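PDB 3TZG: DUF4595 domain-containing protein from Bacteroides vulgatus, which is of unknown function but folds as a porin-like beta barrel, which suggests kinship with bacterial outer-membrane barrel proteins. Local coordinates for residues K36-T40 and F184-L188; D104-S110 and V124-F130; Q166-Q172 and L194-L200. All coordinates share one frame; numbering follows the deposited sequence.

Contact 1 (K36-T40 and F184-L188); sequences KYGDT and FFYFL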
loop_
_atom_site.group_PDB
_atom_site.type_symbol
_atom_site.label_atom_id
_atom_site.label_comp_id
_atom_site.label_asym_id
_atom_site.label_seq_id
_atom_site.Cartn_x
_atom_site.Cartn_y
_atom_site.Cartn_z
ATOM N N LYS A 36 -2.807 -12.259 -11.437
ATOM C CA LYS A 36 -2.015 -11.321 -12.229
ATOM C C LYS A 36 -2.475 -9.868 -12.021
ATOM O O LYS A 36 -3.667 -9.603 -12.120
ATOM C CB LYS A 36 -2.072 -11.673 -13.727
ATOM C CG LYS A 36 -0.670 -11.815 -14.302
ATOM C CD LYS A 36 -0.647 -11.881 -15.798
ATOM C CE LYS A 36 0.765 -11.787 -16.293
ATOM N NZ LYS A 36 0.845 -11.865 -17.776
ATOM N N TYR A 37 -1.529 -8.944 -11.728
ATOM C CA TYR A 37 -1.726 -7.489 -11.577
ATOM C C TYR A 37 -0.818 -6.832 -12.614
ATOM O O TYR A 37 0.361 -6.569 -12.344
ATOM C CB TYR A 37 -1.447 -7.014 -10.125
ATOM C CG TYR A 37 -1.690 -5.530 -9.883
ATOM C CD1 TYR A 37 -0.676 -4.597 -10.065
ATOM C CD2 TYR A 37 -2.915 -5.072 -9.409
ATOM C CE1 TYR A 37 -0.895 -3.243 -9.852
ATOM C CE2 TYR A 37 -3.143 -3.717 -9.186
ATOM C CZ TYR A 37 -2.132 -2.804 -9.417
ATOM O OH TYR A 37 -2.343 -1.465 -9.190
ATOM N N GLY A 38 -1.349 -6.667 -13.824
ATOM C CA GLY A 38 -0.565 -6.215 -14.966
ATOM C C GLY A 38 0.263 -7.400 -15.423
ATOM O O GLY A 38 -0.297 -8.480 -15.644
ATOM N N ASP A 39 1.604 -7.244 -15.475
ATOM C CA ASP A 39 2.540 -8.329 -15.832
ATOM C C ASP A 39 3.145 -8.936 -14.567
ATOM O O ASP A 39 4.062 -9.759 -14.635
ATOM C CB ASP A 39 3.648 -7.821 -16.769
ATOM C CG ASP A 39 3.157 -7.361 -18.133
ATOM O OD1 ASP A 39 2.273 -8.051 -18.722
ATOM O OD2 ASP A 39 3.668 -6.329 -18.631
ATOM N N THR A 40 2.611 -8.544 -13.407
ATOM C CA THR A 40 3.073 -9.034 -12.119
ATOM C C THR A 40 2.200 -10.237 -11.713
ATOM O O THR A 40 0.999 -10.082 -11.496
ATOM C CB THR A 40 3.037 -7.880 -11.099
ATOM O OG1 THR A 40 3.736 -6.765 -11.655
ATOM C CG2 THR A 40 3.617 -8.261 -9.753
ATOM N N PHE A 184 2.015 -2.168 -0.469
ATOM C CA PHE A 184 0.886 -1.856 -1.332
ATOM C C PHE A 184 0.027 -3.114 -1.504
ATOM O O PHE A 184 -1.161 -3.090 -1.167
ATOM C CB PHE A 184 1.360 -1.309 -2.685
ATOM C CG PHE A 184 0.277 -1.277 -3.734
ATOM C CD1 PHE A 184 -0.665 -0.259 -3.749
ATOM C CD2 PHE A 184 0.179 -2.288 -4.692
ATOM C CE1 PHE A 184 -1.665 -0.236 -4.716
ATOM C CE2 PHE A 184 -0.833 -2.263 -5.659
ATOM C CZ PHE A 184 -1.735 -1.232 -5.671
ATOM N N PHE A 185 0.652 -4.231 -1.963
ATOM C CA PHE A 185 -0.018 -5.507 -2.171
ATOM C C PHE A 185 -0.557 -6.092 -0.851
ATOM O O PHE A 185 -1.675 -6.630 -0.841
ATOM C CB PHE A 185 0.916 -6.496 -2.857
ATOM C CG PHE A 185 1.051 -6.186 -4.324
ATOM C CD1 PHE A 185 -0.063 -6.201 -5.164
ATOM C CD2 PHE A 185 2.286 -5.853 -4.873
ATOM C CE1 PHE A 185 0.063 -5.875 -6.520
ATOM C CE2 PHE A 185 2.405 -5.533 -6.230
ATOM C CZ PHE A 185 1.293 -5.546 -7.039
ATOM N N TYR A 186 0.187 -5.925 0.255
ATOM C CA TYR A 186 -0.257 -6.378 1.568
ATOM C C TYR A 186 -1.622 -5.789 1.921
ATOM O O TYR A 186 -2.473 -6.531 2.394
ATOM C CB TYR A 186 0.771 -6.005 2.646
ATOM C CG TYR A 186 0.278 -6.206 4.063
ATOM C CD1 TYR A 186 0.385 -7.446 4.692
ATOM C CD2 TYR A 186 -0.273 -5.152 4.785
ATOM C CE1 TYR A 186 -0.028 -7.624 6.014
ATOM C CE2 TYR A 186 -0.690 -5.317 6.107
ATOM C CZ TYR A 186 -0.556 -6.552 6.719
ATOM O OH TYR A 186 -0.974 -6.715 8.010
ATOM N N PHE A 187 -1.833 -4.470 1.685
ATOM C CA PHE A 187 -3.101 -3.793 1.954
ATOM C C PHE A 187 -4.127 -4.077 0.863
ATOM O O PHE A 187 -5.266 -4.429 1.208
ATOM C CB PHE A 187 -2.926 -2.269 2.131
ATOM C CG PHE A 187 -2.280 -1.937 3.462
ATOM C CD1 PHE A 187 -2.962 -2.136 4.655
ATOM C CD2 PHE A 187 -0.976 -1.479 3.524
ATOM C CE1 PHE A 187 -2.350 -1.885 5.883
ATOM C CE2 PHE A 187 -0.362 -1.230 4.766
ATOM C CZ PHE A 187 -1.058 -1.435 5.930
ATOM N N LEU A 188 -3.734 -3.966 -0.440
ATOM C CA LEU A 188 -4.630 -4.181 -1.604
ATOM C C LEU A 188 -5.293 -5.573 -1.583
ATOM O O LEU A 188 -6.465 -5.676 -1.931
ATOM C CB LEU A 188 -3.856 -4.008 -2.926
ATOM C CG LEU A 188 -4.655 -4.090 -4.238
ATOM C CD1 LEU A 188 -5.307 -2.759 -4.568
ATOM C CD2 LEU A 188 -3.766 -4.497 -5.395
#

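Contact 2 (D104-S110 and V124-F130); sequences DTIFINS and VQGKYVF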
loop_
_atom_site.group_PDB
_atom_site.type_symbol
_atom_site.label_atom_id
_atom_site.label_comp_id
_atom_site.label_asym_id
_atom_site.label_seq_id
_atom_site.Cartn_x
_atom_site.Cartn_y
_atom_site.Cartn_z
ATOM N N ASP A 104 -7.025 -4.172 16.926
ATOM C CA ASP A 104 -7.145 -3.886 15.494
ATOM C C ASP A 104 -5.778 -3.388 14.945
ATOM O O ASP A 104 -5.443 -3.734 13.808
ATOM C CB ASP A 104 -8.274 -2.865 15.216
ATOM C CG ASP A 104 -9.583 -3.451 14.701
ATOM O OD1 ASP A 104 -9.546 -4.555 14.099
ATOM O OD2 ASP A 104 -10.632 -2.756 14.808
ATOM N N THR A 105 -4.996 -2.593 15.787
ATOM C CA THR A 105 -3.672 -1.980 15.534
ATOM C C THR A 105 -2.680 -2.954 14.896
ATOM O O THR A 105 -2.586 -4.107 15.331
ATOM C CB THR A 105 -3.084 -1.452 16.830
ATOM O OG1 THR A 105 -4.114 -0.736 17.524
ATOM C CG2 THR A 105 -1.835 -0.580 16.616
ATOM N N ILE A 106 -1.967 -2.478 13.835
ATOM C CA ILE A 106 -0.993 -3.246 13.051
ATOM C C ILE A 106 0.355 -2.593 13.139
ATOM O O ILE A 106 0.511 -1.414 12.823
ATOM C CB ILE A 106 -1.409 -3.411 11.564
ATOM C CG1 ILE A 106 -2.849 -3.933 11.407
ATOM C CG2 ILE A 106 -0.423 -4.290 10.788
ATOM C CD1 ILE A 106 -3.392 -3.839 10.003
ATOM N N PHE A 107 1.351 -3.388 13.533
ATOM C CA PHE A 107 2.762 -3.006 13.601
ATOM C C PHE A 107 3.461 -3.625 12.431
ATOM O O PHE A 107 3.349 -4.843 12.233
ATOM C CB PHE A 107 3.397 -3.453 14.939
ATOM C CG PHE A 107 2.776 -2.812 16.154
ATOM C CD1 PHE A 107 1.648 -3.363 16.750
ATOM C CD2 PHE A 107 3.275 -1.614 16.662
ATOM C CE1 PHE A 107 1.051 -2.740 17.849
ATOM C CE2 PHE A 107 2.659 -0.980 17.739
ATOM C CZ PHE A 107 1.557 -1.552 18.332
ATOM N N ILE A 108 4.116 -2.797 11.604
ATOM C CA ILE A 108 4.900 -3.284 10.468
ATOM C C ILE A 108 6.347 -2.862 10.714
ATOM O O ILE A 108 6.634 -1.677 10.886
ATOM C CB ILE A 108 4.332 -2.797 9.095
ATOM C CG1 ILE A 108 2.840 -3.201 8.936
ATOM C CG2 ILE A 108 5.175 -3.340 7.946
ATOM C CD1 ILE A 108 2.155 -2.780 7.701
ATOM N N ASN A 109 7.249 -3.821 10.786
ATOM C CA ASN A 109 8.669 -3.512 11.007
ATOM C C ASN A 109 9.486 -4.152 9.911
ATOM O O ASN A 109 9.394 -5.374 9.718
ATOM C CB ASN A 109 9.142 -3.961 12.385
ATOM C CG ASN A 109 8.318 -3.373 13.510
ATOM O OD1 ASN A 109 8.548 -2.250 13.952
ATOM N ND2 ASN A 109 7.304 -4.105 13.969
ATOM N N SER A 110 10.240 -3.314 9.151
ATOM C CA SER A 110 11.074 -3.750 8.024
ATOM C C SER A 110 12.531 -3.403 8.192
ATOM O O SER A 110 12.877 -2.329 8.690
ATOM C CB SER A 110 10.595 -3.122 6.726
ATOM O OG SER A 110 9.274 -3.529 6.402
ATOM N N VAL A 124 12.426 0.661 8.817
ATOM C CA VAL A 124 11.129 1.358 8.751
ATOM C C VAL A 124 10.188 0.699 9.759
ATOM O O VAL A 124 10.090 -0.535 9.795
ATOM C CB VAL A 124 10.514 1.398 7.343
ATOM C CG1 VAL A 124 9.295 2.305 7.324
ATOM C CG2 VAL A 124 11.539 1.854 6.294
ATOM N N GLN A 125 9.556 1.512 10.629
ATOM C CA GLN A 125 8.644 1.031 11.670
ATOM C C GLN A 125 7.316 1.759 11.550
ATOM O O GLN A 125 7.257 2.963 11.733
ATOM C CB GLN A 125 9.259 1.221 13.061
ATOM C CG GLN A 125 10.586 0.513 13.249
ATOM C CD GLN A 125 11.173 0.845 14.581
ATOM O OE1 GLN A 125 11.063 0.068 15.526
ATOM N NE2 GLN A 125 11.797 2.015 14.693
ATOM N N GLY A 126 6.264 1.030 11.226
ATOM C CA GLY A 126 4.961 1.632 11.024
ATOM C C GLY A 126 3.925 1.099 11.965
ATOM O O GLY A 126 3.876 -0.110 12.194
ATOM N N LYS A 127 3.072 2.011 12.480
ATOM C CA LYS A 127 1.960 1.733 13.381
ATOM C C LYS A 127 0.670 2.170 12.718
ATOM O O LYS A 127 0.550 3.339 12.389
ATOM C CB LYS A 127 2.172 2.460 14.716
ATOM C CG LYS A 127 1.278 1.971 15.835
ATOM C CD LYS A 127 1.451 2.820 17.091
ATOM C CE LYS A 127 0.510 2.360 18.177
ATOM N NZ LYS A 127 0.534 3.274 19.347
ATOM N N TYR A 128 -0.274 1.250 12.479
ATOM C CA TYR A 128 -1.569 1.543 11.854
ATOM C C TYR A 128 -2.619 1.421 12.924
ATOM O O TYR A 128 -2.766 0.341 13.487
ATOM C CB TYR A 128 -1.828 0.603 10.663
ATOM C CG TYR A 128 -0.853 0.813 9.524
ATOM C CD1 TYR A 128 0.466 0.373 9.616
ATOM C CD2 TYR A 128 -1.248 1.452 8.350
ATOM C CE1 TYR A 128 1.387 0.641 8.608
ATOM C CE2 TYR A 128 -0.337 1.716 7.329
ATOM C CZ TYR A 128 0.979 1.307 7.464
ATOM O OH TYR A 128 1.868 1.519 6.449
ATOM N N VAL A 129 -3.282 2.549 13.266
ATOM C CA VAL A 129 -4.296 2.636 14.328
ATOM C C VAL A 129 -5.676 2.867 13.688
ATOM O O VAL A 129 -5.824 3.736 12.832
ATOM C CB VAL A 129 -3.902 3.751 15.322
ATOM C CG1 VAL A 129 -5.007 4.019 16.336
ATOM C CG2 VAL A 129 -2.602 3.388 16.034
ATOM N N PHE A 130 -6.663 2.047 14.088
ATOM C CA PHE A 130 -8.036 2.029 13.546
ATOM C C PHE A 130 -9.044 2.432 14.588
ATOM O O PHE A 130 -8.830 2.155 15.773
ATOM C CB PHE A 130 -8.390 0.604 13.040
ATOM C CG PHE A 130 -7.458 0.065 11.983
ATOM C CD1 PHE A 130 -6.210 -0.450 12.326
ATOM C CD2 PHE A 130 -7.803 0.119 10.642
ATOM C CE1 PHE A 130 -5.314 -0.861 11.339
ATOM C CE2 PHE A 130 -6.915 -0.315 9.655
ATOM C CZ PHE A 130 -5.689 -0.815 10.007
HETATM O O HOH W 1 -6.255 -0.029 16.244
#

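Contact 3 (Q166-Q172 and L194-L200); sequences QANLNLQ and LRNRTAL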
loop_
_atom_site.group_PDB
_atom_site.type_symbol
_atom_site.label_atom_id
_atom_site.label_comp_id
_atom_site.label_asym_id
_atom_site.label_seq_id
_atom_site.Cartn_x
_atom_site.Cartn_y
_atom_site.Cartn_z
ATOM N N GLN A 166 -17.850 -0.703 -2.698
ATOM C CA GLN A 166 -17.914 -2.153 -2.711
ATOM C C GLN A 166 -17.091 -2.627 -3.895
ATOM O O GLN A 166 -17.398 -2.264 -5.028
ATOM C CB GLN A 166 -19.355 -2.645 -2.767
ATOM C CG GLN A 166 -19.589 -3.998 -2.075
ATOM C CD GLN A 166 -19.721 -3.894 -0.568
ATOM O OE1 GLN A 166 -18.899 -4.428 0.187
ATOM N NE2 GLN A 166 -20.771 -3.224 -0.093
ATOM N N ALA A 167 -15.964 -3.307 -3.618
ATOM C CA ALA A 167 -15.051 -3.860 -4.615
ATOM C C ALA A 167 -14.343 -5.066 -4.027
ATOM O O ALA A 167 -14.347 -5.250 -2.804
ATOM C CB ALA A 167 -14.060 -2.804 -5.070
ATOM N N ASN A 168 -13.759 -5.904 -4.888
ATOM C CA ASN A 168 -13.031 -7.110 -4.475
ATOM C C ASN A 168 -11.673 -6.738 -3.821
ATOM O O ASN A 168 -11.225 -7.436 -2.919
ATOM C CB ASN A 168 -12.820 -8.034 -5.670
ATOM C CG ASN A 168 -11.837 -7.528 -6.698
ATOM O OD1 ASN A 168 -11.992 -6.462 -7.287
ATOM N ND2 ASN A 168 -10.782 -8.279 -6.918
ATOM N N LEU A 169 -11.039 -5.636 -4.273
ATOM C CA LEU A 169 -9.762 -5.160 -3.756
ATOM C C LEU A 169 -9.967 -4.147 -2.659
ATOM O O LEU A 169 -11.037 -3.539 -2.570
ATOM C CB LEU A 169 -8.907 -4.525 -4.876
ATOM C CG LEU A 169 -8.606 -5.322 -6.150
ATOM C CD1 LEU A 169 -7.859 -4.470 -7.118
ATOM C CD2 LEU A 169 -7.838 -6.614 -5.856
ATOM N N ASN A 170 -8.926 -3.949 -1.819
ATOM C CA ASN A 170 -8.956 -2.937 -0.773
ATOM C C ASN A 170 -8.374 -1.692 -1.393
ATOM O O ASN A 170 -7.154 -1.475 -1.361
ATOM C CB ASN A 170 -8.235 -3.392 0.499
ATOM C CG ASN A 170 -8.271 -2.375 1.606
ATOM O OD1 ASN A 170 -9.109 -1.463 1.633
ATOM N ND2 ASN A 170 -7.383 -2.522 2.568
ATOM N N LEU A 171 -9.265 -0.872 -1.977
ATOM C CA LEU A 171 -8.912 0.326 -2.747
ATOM C C LEU A 171 -8.244 1.438 -1.897
ATOM O O LEU A 171 -7.624 2.313 -2.510
ATOM C CB LEU A 171 -10.139 0.882 -3.490
ATOM C CG LEU A 171 -10.691 -0.129 -4.535
ATOM C CD1 LEU A 171 -11.871 0.407 -5.249
ATOM C CD2 LEU A 171 -9.607 -0.588 -5.523
ATOM N N GLN A 172 -8.244 1.338 -0.525
ATOM C CA GLN A 172 -7.541 2.263 0.391
ATOM C C GLN A 172 -6.062 2.243 0.118
ATOM O O GLN A 172 -5.364 3.226 0.395
ATOM C CB GLN A 172 -7.764 1.901 1.859
ATOM C CG GLN A 172 -9.208 1.822 2.298
ATOM C CD GLN A 172 -9.368 1.097 3.616
ATOM O OE1 GLN A 172 -8.396 0.854 4.366
ATOM N NE2 GLN A 172 -10.616 0.711 3.909
ATOM N N LEU A 194 -8.220 -7.149 7.514
ATOM C CA LEU A 194 -8.814 -5.941 8.069
ATOM C C LEU A 194 -10.339 -6.034 8.180
ATOM O O LEU A 194 -11.023 -6.467 7.248
ATOM C CB LEU A 194 -8.444 -4.745 7.195
ATOM C CG LEU A 194 -7.102 -4.045 7.408
ATOM C CD1 LEU A 194 -5.917 -5.002 7.458
ATOM C CD2 LEU A 194 -6.905 -2.986 6.343
ATOM N N ARG A 195 -10.850 -5.590 9.339
ATOM C CA ARG A 195 -12.252 -5.557 9.742
ATOM C C ARG A 195 -13.107 -4.678 8.762
ATOM O O ARG A 195 -14.237 -5.063 8.452
ATOM C CB ARG A 195 -12.317 -5.027 11.197
ATOM C CG ARG A 195 -13.691 -4.929 11.847
ATOM C CD ARG A 195 -13.619 -4.644 13.348
ATOM N NE ARG A 195 -13.754 -5.851 14.168
ATOM C CZ ARG A 195 -12.735 -6.536 14.680
ATOM N NH1 ARG A 195 -11.488 -6.133 14.480
ATOM N NH2 ARG A 195 -12.956 -7.619 15.406
ATOM N N ASN A 196 -12.563 -3.537 8.248
ATOM C CA ASN A 196 -13.308 -2.631 7.352
ATOM C C ASN A 196 -12.552 -2.390 6.052
ATOM O O ASN A 196 -11.617 -1.614 5.995
ATOM C CB ASN A 196 -13.588 -1.299 8.058
ATOM C CG ASN A 196 -14.477 -0.313 7.340
ATOM O OD1 ASN A 196 -14.433 -0.129 6.122
ATOM N ND2 ASN A 196 -15.242 0.425 8.107
ATOM N N ARG A 197 -13.039 -3.005 4.991
ATOM C CA ARG A 197 -12.500 -2.945 3.635
ATOM C C ARG A 197 -13.518 -2.167 2.706
ATOM O O ARG A 197 -13.547 -2.355 1.486
ATOM C CB ARG A 197 -12.282 -4.419 3.207
ATOM C CG ARG A 197 -11.352 -4.656 2.032
ATOM C CD ARG A 197 -11.078 -6.142 1.768
ATOM N NE ARG A 197 -12.279 -6.955 1.533
ATOM C CZ ARG A 197 -12.989 -6.955 0.403
ATOM N NH1 ARG A 197 -12.672 -6.129 -0.594
ATOM N NH2 ARG A 197 -14.047 -7.751 0.275
ATOM N N THR A 198 -14.267 -1.220 3.305
ATOM C CA THR A 198 -15.371 -0.478 2.726
ATOM C C THR A 198 -15.189 1.055 2.713
ATOM O O THR A 198 -15.710 1.700 1.809
ATOM C CB THR A 198 -16.588 -0.859 3.593
ATOM O OG1 THR A 198 -17.189 -1.968 2.956
ATOM C CG2 THR A 198 -17.616 0.248 3.790
ATOM N N ALA A 199 -14.575 1.643 3.740
ATOM C CA ALA A 199 -14.464 3.107 3.850
ATOM C C ALA A 199 -13.311 3.680 3.029
ATOM O O ALA A 199 -12.293 3.015 2.886
ATOM C CB ALA A 199 -14.265 3.491 5.309
ATOM N N LEU A 200 -13.457 4.935 2.543
ATOM C CA LEU A 200 -12.415 5.686 1.827
ATOM C C LEU A 200 -12.217 7.061 2.472
ATOM O O LEU A 200 -13.220 7.746 2.706
ATOM C CB LEU A 200 -12.721 5.849 0.336
ATOM C CG LEU A 200 -12.579 4.602 -0.536
ATOM C CD1 LEU A 200 -13.153 4.832 -1.945
ATOM C CD2 LEU A 200 -11.152 4.106 -0.539
#

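Contact 1 (K36-T40 and F184-L188)
Y37 meets three residues of the helix segment, F184, F185 and L188, and every ring atom but one has a partner there within about 4 Å. With CG anti to the backbone N (chi1 -177°), the tyrosine extends from the strand toward the helix. Y37 CB starts beside F185 CE1, at 4.1 Å. Y37 CG is 3.8 Å from F185 CE1, and Y37 CD1 is 3.7 Å from F185 CZ. These two F185 atoms lead the edge of the phenylalanine onto the tyrosine face, above its rim, in an edge-to-face pair whose planes stand at 87°. At the other flank of the ring, but on the same side of its plane, Y37 CE2 lies 3.9 Å from L188 CD2, which arrives obliquely. Farther out, Y37 CZ is 4.0 Å from F184 CE2 and Y37 OH is 3.6 Å from F184 CZ. The two side chains come from opposite directions, and the edge of F184 is turned toward the face of Y37, offset, with the planes at 63°. F184 CD2 in turn lies over the centre of the F185 ring, so the three rings form one aromatic cluster. No hydrogen bond crosses between the segments; the Y37 hydroxyl is satisfied by that of Y174. Y37 and T40 are the ends of a type II' turn with G38 at positive phi, which joins strands 34-37 and 40-45. Y37 also packs on L24 and L26 of strand 23-28, F185 touches I51 of strand 48-51, and Y186 and F187 carry helix 181-188 on to strand 105-114.

Contact 2 (D104-S110 and V124-F130)
I108 and Y128 both turn the first side-chain branch beside the backbone N, I108 CG1 at chi1 -56° and Y128 CG at chi1 -65°, which lets I108 CD1 cross obliquely to the tyrosine ring, 3.6 Å from Y128 CE1. On the same face of the sheet I106 CD1 approaches the F130 ring, 3.8 Å from F130 CE1. K127 takes the other branch: CG anti to its own N (chi1 -165°) and a fully extended chain lay it alongside the F107 ring on the opposite face, both pointing the same way, with K127 CG 3.8 Å from F107 CE2. With an alanine here, the F107 ring would probably lose the aliphatic stem it rests on and be freer to turn. N109 OD1 lies against Q125 CG, 3.5 Å away, on that face too. Between the faces run six nearly straight backbone bonds of an antiparallel hairpin, in which I106, I108 and S110 make hydrogen-bonded pairs with Y128, G126 and V124; I108 N to G126 O is 2.8 Å. Beyond the I106-Y128 pair a water bridges T105 OG1 and F130 N, accepting from F130 N at 3.0 Å. Strands 90-102 and 136-145 flank the hairpin by further backbone bonds, while helix 181-188 lies on its I106-I108-Y128 face through Y186 and F187, and the Y128 hydroxyl bonds D177 O.

Contact 3 (Q166-Q172 and L194-L200)
Q172 NE2 is held by two backbone carbonyls of the facing segment. Q172 NE2 donates to N196 O at 3.3 Å with an N-H...O angle of 154°, and more weakly to A199 O at 3.0 Å. The N196 oxygen lies somewhat out of the glutamine amide plane. The glutamine chain is extended beyond CG, which carries its amide across to the bend at 196-199, and L200 CD2 packs 4.1 Å from Q172 CG. The bend is itself fixed by the N196 side chain: N196 OD1 accepts from T198 N, closing an Asx turn, and from A199 N, which makes it an Asx motif, each at 3.0 Å, tying down the backbone whose carbonyls receive the glutamine. N196 ND2 bonds L133 O. These two loops, one running from strand 163-164 to helix 181-188 and the other leading into strand 199-208 of the porin-like barrel, are joined through side chains reaching backbone carbonyls. R197 works in the reverse sense, sending its side chain to the backbone of 166-172. A bend at chi3 (57°) swings the guanidinium round to where R197 NH1 donates to A167 O at 2.9 Å, the oxygen slightly out of the guanidinium plane. N168 O is also close to NH1, but its angle is too poor for a bond, whereas NH2 has a long, weak ion pair with D7. Nearer the backbone than the guanidinium, the arginine stem crosses N170 obliquely, with R197 CG 3.7 Å from N170 CB, and the N170 amide stands at 81° to the guanidinium plane. L194 CD2 lies 3.8 Å from N170 ND2, whose hydrogen-bond partner is F187 O of helix 181-188.

Contact 1 is the buried one, an aromatic cluster with no bond between its segments; contacts 2 and 3 are partly buried and rely on hydrogen bonds, regular backbone pairs in the hairpin of contact 2 and side chain to carbonyl in the loops of contact 3. Helix 181-188 connects all three. One side of it faces the hairpin of contact 2, which lies across the chain's centre from contact 1, and its C-terminal end meets loop 166-172 of contact 3, where L188 O probably accepts from N170 N. Contacts 2 and 3 meet directly through the packing of L194 on I106, to which a salt bridge of R195 with the poorly ordered D104 is added.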